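Local coordinates for protein putative PLP-dependent aminotransferase (Bacillus cereus ATCC 10987, PDB 3JU7) that probably works as a pyridoxal-phosphate-dependent aminotransferase of the DegT/DnrJ/EryC1 family, at residues Asp110-Met114 with Ala137-Met143; Leu145-Glu149 with Asp178-Ile183; Ala315-Ser320 with Ala344-Leu350. One frame throughout, in Å; residues are numbered along the deposited sequence.

Contact 1: Asp110-Met114 with Ala137-Met143; sequences DDWYM and ATFGSWM
Two connecting loops of the aminotransferase fold, one following strand 101-105 and the other following strand 130-133, lock together where Tyr-113 slots its ring against Ser-141 and Met-143. The ring is held between two groups: CB of Met-143 (modelled as selenomethionine) sits 3.5 Å from the centroid of the Tyr-113 ring and only 11° off its normal, a CH-pi contact, while Asp-111 O lies over the centre of the opposite face. The Met-143 side chain runs past the ring in the opposite direction, its CG anti to the backbone N (chi1 179°), which lets SE follow obliquely at 4.4 Å from the same centroid, a Met-aromatic contact. Ser-141 OG lies at the ring edge, in its plane, 2.5 Å from Tyr-113 OH. That serine hydroxyl donates to Thr-138 O over 2.5 Å and is thereby placed between the phenol and the 138-141 backbone.

A second link is polar as well: Thr-138 OG1 donates to Trp-112 O at 2.8 Å, from 47° above the carbonyl plane. Beyond it, Trp-112 and Phe-139 meet rim to rim, with CE3 of the indole 3.4 Å from Phe-139 CE2 and the planes nearly perpendicular. On the approach to Tyr-113, Asp-111 OD1 accepts from Tyr-113 N at 3.0 Å, forming an Asx turn.

All the touching residues are buried. Gln-281 NE2 bonds Asp-111 O and Thr-138 O, one in each loop, and Thr-283 OG1 bonds Tyr-113 OH; the Trp-112 and Phe-139 rings lie against strands 291-294 and 347-350.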
loop_
_atom_site.group_PDB
_atom_site.type_symbol
_atom_site.label_atom_id
_atom_site.label_comp_id
_atom_site.label_asym_id
_atom_site.label_seq_id
_atom_site.Cartn_x
_atom_site.Cartn_y
_atom_site.Cartn_z
ATOM N N ASP A 110 -31.717 -11.026 -7.212
ATOM C CA ASP A 110 -31.454 -12.349 -6.632
ATOM C C ASP A 110 -30.000 -12.737 -6.408
ATOM O O ASP A 110 -29.660 -13.243 -5.335
ATOM C CB ASP A 110 -32.156 -13.444 -7.445
ATOM C CG ASP A 110 -31.835 -13.393 -8.935
ATOM O OD1 ASP A 110 -31.016 -12.552 -9.399
ATOM O OD2 ASP A 110 -32.432 -14.210 -9.636
ATOM N N ASP A 111 -29.136 -12.521 -7.405
ATOM C CA ASP A 111 -27.716 -12.892 -7.264
ATOM C C ASP A 111 -26.840 -11.731 -6.800
ATOM O O ASP A 111 -25.704 -11.943 -6.416
ATOM C CB ASP A 111 -27.148 -13.591 -8.522
ATOM C CG ASP A 111 -27.179 -12.732 -9.788
ATOM O OD1 ASP A 111 -27.061 -11.488 -9.725
ATOM O OD2 ASP A 111 -27.316 -13.337 -10.881
ATOM N N TRP A 112 -27.410 -10.525 -6.848
ATOM C CA TRP A 112 -26.807 -9.270 -6.383
ATOM C C TRP A 112 -25.538 -8.885 -7.105
ATOM O O TRP A 112 -24.726 -8.131 -6.585
ATOM C CB TRP A 112 -26.582 -9.287 -4.879
ATOM C CG TRP A 112 -27.752 -9.815 -4.127
ATOM C CD1 TRP A 112 -29.064 -9.729 -4.491
ATOM C CD2 TRP A 112 -27.724 -10.498 -2.872
ATOM N NE1 TRP A 112 -29.856 -10.332 -3.547
ATOM C CE2 TRP A 112 -29.058 -10.812 -2.540
ATOM C CE3 TRP A 112 -26.700 -10.890 -2.000
ATOM C CZ2 TRP A 112 -29.398 -11.504 -1.365
ATOM C CZ3 TRP A 112 -27.030 -11.561 -0.844
ATOM C CH2 TRP A 112 -28.379 -11.868 -0.538
ATOM N N TYR A 113 -25.365 -9.411 -8.308
ATOM C CA TYR A 113 -24.317 -8.937 -9.180
ATOM C C TYR A 113 -24.872 -7.844 -10.116
ATOM O O TYR A 113 -26.089 -7.710 -10.315
ATOM C CB TYR A 113 -23.731 -10.068 -10.034
ATOM C CG TYR A 113 -23.418 -11.347 -9.320
ATOM C CD1 TYR A 113 -22.654 -11.355 -8.169
ATOM C CD2 TYR A 113 -23.805 -12.566 -9.855
ATOM C CE1 TYR A 113 -22.329 -12.551 -7.532
ATOM C CE2 TYR A 113 -23.500 -13.760 -9.228
ATOM C CZ TYR A 113 -22.761 -13.759 -8.059
ATOM O OH TYR A 113 -22.428 -14.965 -7.453
HETATM N N MSE A 114 -23.948 -7.098 -10.699
HETATM C CA MSE A 114 -24.247 -6.122 -11.733
HETATM C C MSE A 114 -25.092 -6.824 -12.806
HETATM O O MSE A 114 -24.765 -7.939 -13.248
HETATM C CB MSE A 114 -22.919 -5.510 -12.257
HETATM C CG MSE A 114 -23.105 -4.390 -13.219
HETATM SE SE MSE A 114 -21.611 -3.244 -13.373
HETATM C CE MSE A 114 -20.292 -4.700 -13.664
ATOM N N ALA A 137 -17.691 -9.664 -7.348
ATOM C CA ALA A 137 -18.229 -11.008 -7.156
ATOM C C ALA A 137 -18.825 -11.054 -5.738
ATOM O O ALA A 137 -18.266 -11.645 -4.795
ATOM C CB ALA A 137 -17.146 -12.052 -7.359
ATOM N N THR A 138 -19.983 -10.419 -5.624
ATOM C CA THR A 138 -20.628 -10.117 -4.349
ATOM C C THR A 138 -20.585 -11.252 -3.346
ATOM O O THR A 138 -21.001 -12.383 -3.647
ATOM C CB THR A 138 -22.114 -9.716 -4.592
ATOM O OG1 THR A 138 -22.137 -8.694 -5.580
ATOM C CG2 THR A 138 -22.815 -9.261 -3.315
ATOM N N PHE A 139 -20.055 -10.909 -2.172
ATOM C CA PHE A 139 -19.989 -11.780 -0.986
ATOM C C PHE A 139 -19.234 -13.100 -1.219
ATOM O O PHE A 139 -19.576 -14.137 -0.657
ATOM C CB PHE A 139 -21.382 -12.009 -0.410
ATOM C CG PHE A 139 -22.175 -10.711 -0.099
ATOM C CD1 PHE A 139 -21.579 -9.619 0.475
ATOM C CD2 PHE A 139 -23.539 -10.660 -0.314
ATOM C CE1 PHE A 139 -22.309 -8.481 0.794
ATOM C CE2 PHE A 139 -24.269 -9.546 0.005
ATOM C CZ PHE A 139 -23.651 -8.448 0.559
ATOM N N GLY A 140 -18.192 -13.046 -2.042
ATOM C CA GLY A 140 -17.287 -14.203 -2.232
ATOM C C GLY A 140 -17.973 -15.326 -2.981
ATOM O O GLY A 140 -17.788 -16.486 -2.704
ATOM N N SER A 141 -18.766 -14.975 -3.974
ATOM C CA SER A 141 -19.622 -15.940 -4.614
ATOM C C SER A 141 -19.186 -16.162 -6.037
ATOM O O SER A 141 -18.280 -15.481 -6.560
ATOM C CB SER A 141 -21.073 -15.446 -4.564
ATOM O OG SER A 141 -21.217 -14.274 -5.323
ATOM N N TRP A 142 -19.853 -17.109 -6.670
ATOM C CA TRP A 142 -19.483 -17.520 -7.992
ATOM C C TRP A 142 -20.235 -16.737 -9.047
ATOM O O TRP A 142 -21.227 -17.202 -9.592
ATOM C CB TRP A 142 -19.747 -18.998 -8.123
ATOM C CG TRP A 142 -19.088 -19.625 -9.245
ATOM C CD1 TRP A 142 -19.606 -19.840 -10.486
ATOM C CD2 TRP A 142 -17.784 -20.210 -9.233
ATOM N NE1 TRP A 142 -18.699 -20.517 -11.249
ATOM C CE2 TRP A 142 -17.567 -20.753 -10.516
ATOM C CE3 TRP A 142 -16.782 -20.333 -8.258
ATOM C CZ2 TRP A 142 -16.375 -21.383 -10.870
ATOM C CZ3 TRP A 142 -15.597 -20.954 -8.599
ATOM C CH2 TRP A 142 -15.395 -21.475 -9.907
HETATM N N MSE A 143 -19.755 -15.527 -9.304
HETATM C CA MSE A 143 -20.266 -14.680 -10.390
HETATM C C MSE A 143 -19.608 -15.144 -11.662
HETATM O O MSE A 143 -18.398 -14.986 -11.851
HETATM C CB MSE A 143 -19.926 -13.229 -10.146
HETATM C CG MSE A 143 -20.403 -12.297 -11.240
HETATM SE SE MSE A 143 -19.852 -10.499 -10.848
HETATM C CE MSE A 143 -17.930 -10.634 -11.213
#

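Contact 2: Leu145-Glu149 with Asp178-Ile183; sequences LEEYE and DFSGMI
Glu-149 starts with CG anti to its backbone N (chi1 178°) and then bends at chi2 (78°), which turns its carboxylate toward the backbone of Ser-180. This ties the first turn of helix 146-153 to the loop that leads into strand 182-186, a helix-on-sheet layer of the alpha/beta fold of PLP-dependent aminotransferases. Ser-180 N donates to Glu-149 OE1 over 2.8 Å with an N-H...O angle of 170°, on the syn lone pair of OE1. Ser-180 OG, beside its own backbone N, reaches the other oxygen, OE2; the modelled bond of 2.4 Å is very short, and its exact length is doubtful. If the short one is taken at face value, both carboxylate oxygens are held by Ser-180.

Apolar contact lies alongside this grip. The Phe-179 ring has Leu-145 CD1 over one face, 4.3 Å from the centroid, and Gly-181 N over the opposite face. Tyr-148 CB approaches the ring obliquely, 3.8 Å from Phe-179 CE1, while its phenol leads off toward helix 116-126. Val-160 of the neighbouring strand 159-161 also touches Leu-145 and Phe-179. Crossing the Phe-179 ring at about a right angle, the leucine side chain continues to strand 182-186, where Leu-145 CD1 meets Ile-183 CD1 tip to tip at 3.6 Å.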
loop_
_atom_site.group_PDB
_atom_site.type_symbol
_atom_site.label_atom_id
_atom_site.label_comp_id
_atom_site.label_asym_id
_atom_site.label_seq_id
_atom_site.Cartn_x
_atom_site.Cartn_y
_atom_site.Cartn_z
ATOM N N LEU A 145 -18.124 -15.589 -15.261
ATOM C CA LEU A 145 -17.328 -14.595 -15.998
ATOM C C LEU A 145 -17.375 -14.716 -17.525
ATOM O O LEU A 145 -16.654 -13.979 -18.205
ATOM C CB LEU A 145 -15.861 -14.633 -15.522
ATOM C CG LEU A 145 -15.658 -14.251 -14.059
ATOM C CD1 LEU A 145 -14.211 -14.422 -13.662
ATOM C CD2 LEU A 145 -16.123 -12.814 -13.841
ATOM N N GLU A 146 -18.206 -15.627 -18.057
ATOM C CA GLU A 146 -18.374 -15.788 -19.509
ATOM C C GLU A 146 -18.626 -14.461 -20.249
ATOM O O GLU A 146 -17.986 -14.181 -21.220
ATOM C CB GLU A 146 -19.534 -16.750 -19.816
ATOM N N GLU A 147 -19.552 -13.646 -19.767
ATOM C CA GLU A 147 -19.931 -12.427 -20.461
ATOM C C GLU A 147 -18.854 -11.365 -20.316
ATOM O O GLU A 147 -18.672 -10.536 -21.204
ATOM C CB GLU A 147 -21.277 -11.893 -19.936
ATOM C CG GLU A 147 -22.462 -12.922 -19.910
ATOM C CD GLU A 147 -23.031 -13.259 -21.291
ATOM O OE1 GLU A 147 -22.288 -13.831 -22.129
ATOM O OE2 GLU A 147 -24.235 -12.975 -21.530
ATOM N N TYR A 148 -18.128 -11.403 -19.202
ATOM C CA TYR A 148 -17.026 -10.459 -18.955
ATOM C C TYR A 148 -15.836 -10.802 -19.836
ATOM O O TYR A 148 -15.114 -9.913 -20.339
ATOM C CB TYR A 148 -16.658 -10.428 -17.459
ATOM C CG TYR A 148 -17.756 -9.720 -16.657
ATOM C CD1 TYR A 148 -17.947 -8.340 -16.763
ATOM C CD2 TYR A 148 -18.627 -10.430 -15.849
ATOM C CE1 TYR A 148 -18.977 -7.694 -16.055
ATOM C CE2 TYR A 148 -19.661 -9.790 -15.142
ATOM C CZ TYR A 148 -19.827 -8.449 -15.244
ATOM O OH TYR A 148 -20.856 -7.852 -14.576
ATOM N N GLU A 149 -15.652 -12.098 -20.050
ATOM C CA GLU A 149 -14.635 -12.561 -20.963
ATOM C C GLU A 149 -15.014 -12.055 -22.356
ATOM O O GLU A 149 -14.135 -11.669 -23.152
ATOM C CB GLU A 149 -14.541 -14.086 -20.903
ATOM C CG GLU A 149 -13.541 -14.696 -21.837
ATOM C CD GLU A 149 -12.100 -14.586 -21.359
ATOM O OE1 GLU A 149 -11.841 -14.231 -20.191
ATOM O OE2 GLU A 149 -11.208 -14.894 -22.175
ATOM N N ASP A 178 -8.447 -18.865 -15.812
ATOM C CA ASP A 178 -8.331 -18.594 -17.235
ATOM C C ASP A 178 -8.977 -17.283 -17.683
ATOM O O ASP A 178 -9.079 -17.040 -18.864
ATOM C CB ASP A 178 -8.887 -19.764 -18.090
ATOM C CG ASP A 178 -8.096 -21.069 -17.902
ATOM O OD1 ASP A 178 -6.995 -21.023 -17.335
ATOM O OD2 ASP A 178 -8.585 -22.155 -18.301
ATOM N N PHE A 179 -9.408 -16.426 -16.766
ATOM C CA PHE A 179 -10.010 -15.163 -17.181
ATOM C C PHE A 179 -8.959 -14.269 -17.863
ATOM O O PHE A 179 -7.807 -14.128 -17.377
ATOM C CB PHE A 179 -10.587 -14.473 -15.985
ATOM C CG PHE A 179 -11.337 -13.204 -16.290
ATOM C CD1 PHE A 179 -12.470 -13.219 -17.106
ATOM C CD2 PHE A 179 -10.959 -12.025 -15.691
ATOM C CE1 PHE A 179 -13.210 -12.064 -17.343
ATOM C CE2 PHE A 179 -11.701 -10.843 -15.880
ATOM C CZ PHE A 179 -12.817 -10.854 -16.719
ATOM N N SER A 180 -9.360 -13.670 -18.984
ATOM C CA SER A 180 -8.475 -12.795 -19.738
ATOM C C SER A 180 -8.174 -11.488 -19.048
ATOM O O SER A 180 -7.108 -10.938 -19.251
ATOM C CB SER A 180 -9.101 -12.461 -21.072
ATOM O OG SER A 180 -9.189 -13.638 -21.814
ATOM N N GLY A 181 -9.139 -10.962 -18.298
ATOM C CA GLY A 181 -8.932 -9.728 -17.561
ATOM C C GLY A 181 -8.115 -9.980 -16.312
ATOM O O GLY A 181 -7.287 -10.900 -16.259
HETATM N N MSE A 182 -8.353 -9.158 -15.300
HETATM C CA MSE A 182 -7.670 -9.318 -14.025
HETATM C C MSE A 182 -8.681 -9.554 -12.923
HETATM O O MSE A 182 -9.803 -9.053 -12.997
HETATM C CB MSE A 182 -6.820 -8.094 -13.726
HETATM C CG MSE A 182 -5.514 -8.213 -14.425
HETATM SE SE MSE A 182 -4.292 -6.755 -14.383
HETATM C CE MSE A 182 -2.788 -7.935 -14.719
ATOM N N ILE A 183 -8.276 -10.370 -11.950
ATOM C CA ILE A 183 -9.057 -10.629 -10.742
ATOM C C ILE A 183 -8.235 -10.190 -9.526
ATOM O O ILE A 183 -7.068 -10.558 -9.382
ATOM C CB ILE A 183 -9.471 -12.117 -10.648
ATOM C CG1 ILE A 183 -10.015 -12.554 -12.034
ATOM C CG2 ILE A 183 -10.431 -12.304 -9.527
ATOM C CD1 ILE A 183 -11.155 -13.462 -12.086
#

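Contact 3: Ala315-Ser320 with Ala344-Leu350; sequences ARLYFS and AKRIVSL
Backbone bonds come first: Arg-316 and Ser-349 form a single antiparallel, hydrogen-bonded bridge. Arg-316 N donates to Ser-349 O at 3.0 Å, in the carbonyl plane on a lone pair, and Ser-349 N returns a bond to Arg-316 O at 2.7 Å.

Side-chain hydroxyls extend the join past the bridge. Ser-349 OG, anti to its carbonyl carbon (chi1 -59°), accepts from Tyr-318 N over 3.1 Å and lies at the edge of the tyrosine ring. A water donates to Tyr-318 O and lies 2.6 Å from Ser-349 OG. Farther along, Ser-320 OG donates to Ala-344 O at 2.8 Å, close to the end of helix 338-346. Between these points the chain turns through a cis peptide ahead of Phe-319, and Ser-320 N bonds back to Leu-317 O.

Carbon-to-carbonyl van der Waals contacts put Ile-347 CG1 3.3 Å from Tyr-318 O and Leu-317 CD2 equally near Ile-347 O. Apolar contacts join Ala-315 CB to Val-348 CG1 and Leu-350 CD2, and Leu-317 CD2 to Val-348 CG2.

Strands 291-294 and 347-350 form a two-stranded antiparallel sheet, to which 315-320 adds one bridge at Ser-349, with helix 301-309 against Ala-315 and Leu-317, consistent with the C-terminal small domain of fold type I aminotransferases.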
loop_
_atom_site.group_PDB
_atom_site.type_symbol
_atom_site.label_atom_id
_atom_site.label_comp_id
_atom_site.label_asym_id
_atom_site.label_seq_id
_atom_site.Cartn_x
_atom_site.Cartn_y
_atom_site.Cartn_z
ATOM N N ALA A 315 -24.578 -7.511 14.407
ATOM C CA ALA A 315 -24.690 -7.703 12.960
ATOM C C ALA A 315 -24.268 -6.391 12.315
ATOM O O ALA A 315 -24.179 -5.378 12.996
ATOM C CB ALA A 315 -26.149 -8.001 12.559
ATOM N N ARG A 316 -24.043 -6.409 11.008
ATOM C CA ARG A 316 -23.826 -5.182 10.260
ATOM C C ARG A 316 -24.707 -5.169 9.003
ATOM O O ARG A 316 -25.482 -6.096 8.786
ATOM C CB ARG A 316 -22.339 -5.008 9.913
ATOM C CG ARG A 316 -21.467 -4.816 11.137
ATOM C CD ARG A 316 -20.055 -4.446 10.758
ATOM N NE ARG A 316 -19.159 -4.502 11.902
ATOM C CZ ARG A 316 -17.840 -4.290 11.857
ATOM N NH1 ARG A 316 -17.226 -3.971 10.728
ATOM N NH2 ARG A 316 -17.122 -4.381 12.968
ATOM N N LEU A 317 -24.570 -4.117 8.199
ATOM C CA LEU A 317 -25.353 -3.921 6.989
ATOM C C LEU A 317 -24.431 -3.625 5.792
ATOM O O LEU A 317 -24.281 -2.472 5.392
ATOM C CB LEU A 317 -26.302 -2.732 7.196
ATOM C CG LEU A 317 -27.273 -2.771 8.377
ATOM C CD1 LEU A 317 -27.913 -1.413 8.529
ATOM C CD2 LEU A 317 -28.323 -3.890 8.212
ATOM N N TYR A 318 -23.790 -4.664 5.259
ATOM C CA TYR A 318 -23.030 -4.577 4.025
ATOM C C TYR A 318 -23.953 -4.871 2.806
ATOM O O TYR A 318 -24.295 -6.031 2.573
ATOM C CB TYR A 318 -21.857 -5.584 4.090
ATOM C CG TYR A 318 -20.823 -5.154 5.105
ATOM C CD1 TYR A 318 -20.098 -3.970 4.918
ATOM C CD2 TYR A 318 -20.590 -5.891 6.270
ATOM C CE1 TYR A 318 -19.156 -3.541 5.853
ATOM C CE2 TYR A 318 -19.641 -5.470 7.215
ATOM C CZ TYR A 318 -18.944 -4.288 7.004
ATOM O OH TYR A 318 -18.020 -3.847 7.917
ATOM N N PHE A 319 -24.348 -3.894 1.987
ATOM C CA PHE A 319 -23.893 -2.527 1.939
ATOM C C PHE A 319 -25.078 -1.594 2.033
ATOM O O PHE A 319 -25.824 -1.388 1.074
ATOM C CB PHE A 319 -23.156 -2.320 0.633
ATOM C CG PHE A 319 -22.016 -3.229 0.486
ATOM C CD1 PHE A 319 -20.857 -3.019 1.227
ATOM C CD2 PHE A 319 -22.114 -4.348 -0.310
ATOM C CE1 PHE A 319 -19.796 -3.895 1.150
ATOM C CE2 PHE A 319 -21.058 -5.226 -0.390
ATOM C CZ PHE A 319 -19.905 -5.004 0.347
ATOM N N SER A 320 -25.252 -1.016 3.200
ATOM C CA SER A 320 -26.330 -0.074 3.404
ATOM C C SER A 320 -25.830 0.912 4.436
ATOM O O SER A 320 -25.693 0.522 5.587
ATOM C CB SER A 320 -27.562 -0.818 3.915
ATOM O OG SER A 320 -28.562 0.084 4.294
ATOM N N ALA A 344 -30.526 -2.835 -0.423
ATOM C CA ALA A 344 -29.864 -2.090 0.644
ATOM C C ALA A 344 -30.847 -1.816 1.787
ATOM O O ALA A 344 -30.410 -1.518 2.883
ATOM C CB ALA A 344 -29.258 -0.783 0.109
ATOM N N LYS A 345 -32.156 -1.925 1.549
ATOM C CA LYS A 345 -33.140 -1.829 2.660
ATOM C C LYS A 345 -33.350 -3.152 3.383
ATOM O O LYS A 345 -33.879 -3.173 4.486
ATOM C CB LYS A 345 -34.508 -1.356 2.157
ATOM C CG LYS A 345 -34.525 0.057 1.636
ATOM N N ARG A 346 -32.951 -4.258 2.757
ATOM C CA ARG A 346 -33.222 -5.598 3.250
ATOM C C ARG A 346 -31.987 -6.373 3.699
ATOM O O ARG A 346 -32.105 -7.297 4.496
ATOM C CB ARG A 346 -33.954 -6.417 2.167
ATOM C CG ARG A 346 -35.367 -5.920 1.841
ATOM C CD ARG A 346 -36.053 -6.841 0.862
ATOM N NE ARG A 346 -36.213 -8.182 1.398
ATOM C CZ ARG A 346 -36.439 -9.293 0.694
ATOM N NH1 ARG A 346 -36.549 -9.279 -0.626
ATOM N NH2 ARG A 346 -36.575 -10.453 1.331
ATOM N N ILE A 347 -30.811 -6.031 3.176
ATOM C CA ILE A 347 -29.600 -6.784 3.486
ATOM C C ILE A 347 -29.189 -6.662 4.969
ATOM O O ILE A 347 -29.248 -5.584 5.564
ATOM C CB ILE A 347 -28.437 -6.418 2.517
ATOM C CG1 ILE A 347 -27.299 -7.455 2.584
ATOM C CG2 ILE A 347 -27.948 -4.957 2.742
ATOM C CD1 ILE A 347 -27.644 -8.805 2.039
ATOM N N VAL A 348 -28.781 -7.805 5.530
ATOM C CA VAL A 348 -28.227 -7.933 6.881
ATOM C C VAL A 348 -26.991 -8.817 6.793
ATOM O O VAL A 348 -26.976 -9.763 5.996
ATOM C CB VAL A 348 -29.263 -8.555 7.867
ATOM C CG1 VAL A 348 -28.591 -8.929 9.208
ATOM C CG2 VAL A 348 -30.441 -7.586 8.081
ATOM N N SER A 349 -25.955 -8.485 7.581
ATOM C CA SER A 349 -24.705 -9.233 7.636
ATOM C C SER A 349 -24.601 -9.900 9.002
ATOM O O SER A 349 -24.438 -9.219 10.013
ATOM C CB SER A 349 -23.493 -8.304 7.417
ATOM O OG SER A 349 -23.554 -7.634 6.163
ATOM N N LEU A 350 -24.732 -11.221 9.052
ATOM C CA LEU A 350 -24.782 -11.896 10.340
ATOM C C LEU A 350 -23.411 -12.462 10.646
ATOM O O LEU A 350 -22.683 -12.886 9.738
ATOM C CB LEU A 350 -25.848 -12.983 10.391
ATOM C CG LEU A 350 -27.297 -12.564 10.150
ATOM C CD1 LEU A 350 -28.211 -13.792 10.103
ATOM C CD2 LEU A 350 -27.774 -11.598 11.218
HETATM O O HOH W 1 -24.593 -8.593 3.929
#

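How the contacts relate
Contact 1 lies between the other two, its centre about 15 Å from the centre of each, and it touches both. Toward contact 2 the meeting is slight: selenomethionine Met-114 CE lies 3.3 Å from Tyr-148 OH. Toward contact 3 it is broader, with Phe-139 CZ 3.2 Å from Tyr-318 O and Ile-347 CD1 4.0 Å from both Trp-112 CZ3 and Phe-139 CE2. Contacts 2 and 3 stand on opposite sides of the chain's centre, about 28 Å between centres and 14 Å between nearest atoms. None lies at an annotated site; the predicted cofactor lysine, Lys-191, is itself not modelled. Triethylene glycol, probably from the crystallisation liquor, lies about 3 Å from the Trp-142 side chain and about 4 Å from that of Leu-145.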